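Local coordinates for protein aminotransferase AspB (PDB 3EZS) that is assigned to the class I and II aminotransferases and probably transfers amino groups with pyridoxal 5'-phosphate as cofactor, at residues Lys181-Lys185 with His186-Leu190; Ser264-Ala267 with Ile268-Ala271. One frame throughout, in Å; residues are numbered along the deposited sequence.

Contact 1 of 2, residues Lys181-Lys185 with His186-Leu190; sequences KLALK and HDFIL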
# COMPACT_ATOMS: atom_id res chain seq x y z
N LYS A 181 -26.07 4.44 18.27
CA LYS A 181 -26.56 5.44 19.22
C LYS A 181 -25.51 5.85 20.26
O LYS A 181 -25.42 7.03 20.63
CB LYS A 181 -27.84 4.94 19.89
CG LYS A 181 -29.03 4.85 18.93
CD LYS A 181 -30.30 4.35 19.63
CE LYS A 181 -31.49 4.26 18.67
NZ LYS A 181 -31.92 5.59 18.15
N LEU A 182 -24.73 4.89 20.75
CA LEU A 182 -23.64 5.22 21.67
C LEU A 182 -22.56 6.09 20.98
O LEU A 182 -22.11 7.08 21.55
CB LEU A 182 -23.02 3.96 22.25
CG LEU A 182 -23.96 3.21 23.21
CD1 LEU A 182 -23.39 1.83 23.55
CD2 LEU A 182 -24.25 4.04 24.49
N ALA A 183 -22.20 5.73 19.75
CA ALA A 183 -21.23 6.50 18.97
C ALA A 183 -21.69 7.95 18.80
O ALA A 183 -20.89 8.88 18.90
CB ALA A 183 -21.03 5.85 17.60
N LEU A 184 -22.97 8.15 18.53
CA LEU A 184 -23.50 9.50 18.35
C LEU A 184 -23.65 10.23 19.68
O LEU A 184 -23.40 11.42 19.75
CB LEU A 184 -24.84 9.48 17.60
CG LEU A 184 -24.79 8.95 16.16
CD1 LEU A 184 -26.20 8.93 15.54
CD2 LEU A 184 -23.79 9.78 15.32
N LYS A 185 -24.03 9.50 20.73
CA LYS A 185 -24.20 10.08 22.06
C LYS A 185 -22.87 10.54 22.65
O LYS A 185 -22.78 11.64 23.19
CB LYS A 185 -24.83 9.05 23.02
CG LYS A 185 -25.04 9.56 24.44
CD LYS A 185 -25.58 8.46 25.33
CE LYS A 185 -25.89 8.98 26.74
NZ LYS A 185 -26.27 7.86 27.65
N HIS A 186 -21.86 9.68 22.59
CA HIS A 186 -20.56 10.00 23.17
C HIS A 186 -19.59 10.64 22.18
O HIS A 186 -18.50 11.05 22.57
CB HIS A 186 -19.96 8.74 23.78
CG HIS A 186 -20.77 8.17 24.91
ND1 HIS A 186 -20.70 8.67 26.19
CD2 HIS A 186 -21.65 7.15 24.94
CE1 HIS A 186 -21.52 7.97 26.97
NE2 HIS A 186 -22.10 7.04 26.24
N ASP A 187 -19.99 10.73 20.92
CA ASP A 187 -19.15 11.29 19.86
C ASP A 187 -17.79 10.57 19.70
O ASP A 187 -16.73 11.18 19.86
CB ASP A 187 -18.96 12.81 20.04
CG ASP A 187 -18.46 13.50 18.76
OD1 ASP A 187 -18.59 12.92 17.66
OD2 ASP A 187 -17.96 14.64 18.85
N PHE A 188 -17.84 9.26 19.43
CA PHE A 188 -16.64 8.51 19.05
C PHE A 188 -16.86 7.89 17.66
O PHE A 188 -18.00 7.81 17.19
CB PHE A 188 -16.20 7.45 20.08
CG PHE A 188 -17.22 6.42 20.40
CD1 PHE A 188 -17.41 5.32 19.56
CD2 PHE A 188 -17.97 6.50 21.57
CE1 PHE A 188 -18.35 4.35 19.86
CE2 PHE A 188 -18.92 5.52 21.89
CZ PHE A 188 -19.10 4.43 21.04
N ILE A 189 -15.76 7.51 17.01
CA ILE A 189 -15.80 6.91 15.69
C ILE A 189 -15.99 5.40 15.85
O ILE A 189 -15.32 4.77 16.66
CB ILE A 189 -14.50 7.21 14.89
CG1 ILE A 189 -14.28 8.72 14.76
CG2 ILE A 189 -14.54 6.50 13.51
CD1 ILE A 189 -15.48 9.49 14.25
N LEU A 190 -16.91 4.84 15.07
CA LEU A 190 -17.27 3.43 15.13
C LEU A 190 -17.08 2.76 13.78
O LEU A 190 -17.65 3.19 12.80
CB LEU A 190 -18.74 3.30 15.53
CG LEU A 190 -19.33 1.88 15.66
CD1 LEU A 190 -18.69 1.09 16.82
CD2 LEU A 190 -20.84 1.98 15.83
O HOH W 1 -24.39 5.83 27.43
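Phe-188 lays one face of its ring over the backbone of Ala-183, where helix 173-186 ends and the chain turns back into strand 189-193. This is the helix-to-strand turn of the beta-alpha-beta unit made of strand 157-160, helix 173-186 and strand 189-193. Ala-183 CA stands 3.7 Å from the centroid of the Phe-188 ring and only 15° off its normal, a CH-pi contact. With chi1 at 59°, Phe-188 CG sits between its own backbone N and carbonyl carbon, which folds the ring back against the helix. The rim of the ring also meets side chains, Ala-183 CB lying 3.8 Å from Phe-188 CE1 and Leu-182 CB approaching Phe-188 CZ. Ala-183 CB then reaches Leu-190 CB at 4.0 Å, linking the helix to the buried start of strand 189-193; Val-158 of the neighbouring strand touches both Phe-188 and Leu-190.

The reversal itself is made by Asp-187, whose phi is positive (57°). It lets Phe-188 N bond back to Ala-183 O at 3.1 Å, five residues earlier, on a carbonyl lone pair. Within the helix, His-186 N gives Leu-182 O a nearly straight bond of 2.8 Å. Asp-187 OD1 is taken by Asn-222 beyond the turn.

The other flank is looser and wetter. Lys-185, extended throughout, runs alongside the His-186 imidazole, its CG over one face near the rim, while Leu-182 CD2 comes no closer than 4.1 Å to His-186 CD2. Water 1, in the plane of the imidazole, receives a bond of 2.8 Å from Lys-185 NZ and also bonds to His-186 NE2. The helix end is thus closed by apolar contact and backbone bonds on the strand side, while solvent joins the two polar side chains and probably eases the effect of a lysine charge so near the histidine.

Contact 2 of 2, residues Ser264-Ala267 with Ile268-Ala271; sequences SANA and IQKA
The backbone passes from an extended Ser-264 through Ala-265, at the N-cap position, into helix 266-277, whose first regular turn is marked by the 3.0 Å bond from Gln-269 N to Ala-265 O. Ala-265 O also receives a weak bond from Ile-268 N, while Lys-270 N and Ala-271 N continue the pattern to Asn-266 O and Ala-267 O.

An alanine N-cap has no polar side chain, and here the side chain of Gln-269 reaches back past it instead. Extended beyond CG, it sends NE2 to Ser-264 O at 3.0 Å, a nearly straight bond (168°) lying in the Gln-269 amide plane. The Asn-266 amide runs alongside, its plane turned 79° from that of Gln-269. Water 2 bridges the two, donating to Asn-266 OD1 at 2.8 Å and accepting from Gln-269 NE2. The Gln-269 amide is gripped at its other end too, since OE1 accepts from Glu-61 N.

On another flank, Ser-264 OG presses on Ile-268 CG2 at 3.2 Å, and Ala-265 CB lies 4.1 Å from Ile-268 CG1. Ile-268 also packs on Ile-268 of the second subunit, and Ala-265 on Gly-237 of that subunit. Polar bonds therefore fix the buried amide in its rotation and tie the incoming chain to the first turn, while the largely apolar flank of Ala-265 and Ile-268 packs against the second subunit.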
# COMPACT_ATOMS: atom_id res chain seq x y z
N SER A 264 -2.94 -0.03 -7.65
CA SER A 264 -2.98 -1.32 -8.32
C SER A 264 -3.13 -1.13 -9.84
O SER A 264 -3.76 -0.18 -10.29
CB SER A 264 -4.19 -2.07 -7.76
OG SER A 264 -4.13 -3.44 -8.05
N ALA A 265 -2.57 -2.05 -10.61
CA ALA A 265 -2.69 -2.04 -12.07
C ALA A 265 -4.14 -1.93 -12.54
O ALA A 265 -5.03 -2.58 -11.98
CB ALA A 265 -2.08 -3.31 -12.63
N ASN A 266 -4.39 -1.15 -13.58
CA ASN A 266 -5.75 -1.01 -14.11
C ASN A 266 -6.33 -2.37 -14.54
O ASN A 266 -7.55 -2.60 -14.49
CB ASN A 266 -5.81 0.01 -15.25
CG ASN A 266 -5.65 1.45 -14.76
OD1 ASN A 266 -5.36 1.70 -13.59
ND2 ASN A 266 -5.85 2.41 -15.67
N ALA A 267 -5.45 -3.27 -14.95
CA ALA A 267 -5.84 -4.61 -15.35
C ALA A 267 -6.33 -5.39 -14.13
O ALA A 267 -7.29 -6.17 -14.24
CB ALA A 267 -4.67 -5.31 -16.00
N ILE A 268 -5.67 -5.19 -12.98
CA ILE A 268 -6.10 -5.83 -11.74
C ILE A 268 -7.46 -5.27 -11.31
O ILE A 268 -8.34 -6.02 -10.85
CB ILE A 268 -5.08 -5.63 -10.59
CG1 ILE A 268 -3.81 -6.49 -10.81
CG2 ILE A 268 -5.72 -5.95 -9.22
CD1 ILE A 268 -3.98 -8.04 -10.71
N GLN A 269 -7.63 -3.96 -11.47
CA GLN A 269 -8.88 -3.29 -11.15
C GLN A 269 -10.03 -3.75 -12.06
O GLN A 269 -11.16 -3.84 -11.60
CB GLN A 269 -8.73 -1.79 -11.27
CG GLN A 269 -7.62 -1.15 -10.39
CD GLN A 269 -7.71 0.35 -10.38
OE1 GLN A 269 -8.81 0.90 -10.32
NE2 GLN A 269 -6.55 1.04 -10.42
N LYS A 270 -9.75 -4.04 -13.34
CA LYS A 270 -10.82 -4.59 -14.23
C LYS A 270 -11.29 -5.95 -13.74
O LYS A 270 -12.49 -6.22 -13.75
CB LYS A 270 -10.39 -4.73 -15.71
CG LYS A 270 -10.72 -3.55 -16.59
CD LYS A 270 -12.24 -3.29 -16.73
CE LYS A 270 -12.52 -1.90 -17.34
NZ LYS A 270 -13.87 -1.37 -16.96
N ALA A 271 -10.34 -6.82 -13.38
CA ALA A 271 -10.68 -8.15 -12.84
C ALA A 271 -11.44 -8.02 -11.50
O ALA A 271 -12.38 -8.78 -11.22
CB ALA A 271 -9.42 -9.03 -12.69
O HOH W 2 -6.35 3.60 -11.76

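Both contacts lie at helix ends, but at opposite ones: contact 1 finishes helix 173-186 and contact 2 begins helix 266-277. They share no element, and their nearest atoms are about 25 Å apart. Contact 1 belongs to a beta-alpha-beta unit of the seven-stranded sheet, with a buried aromatic side and an exposed lysine side, and the other subunit does not touch it. Contact 2 is the more buried and meets the second subunit. Aromatic cover over the helix backbone characterises the first, a side-chain amide bonded to a preceding carbonyl the second. A water joins two side chains in each, one including a lysine, the other two neutral amides.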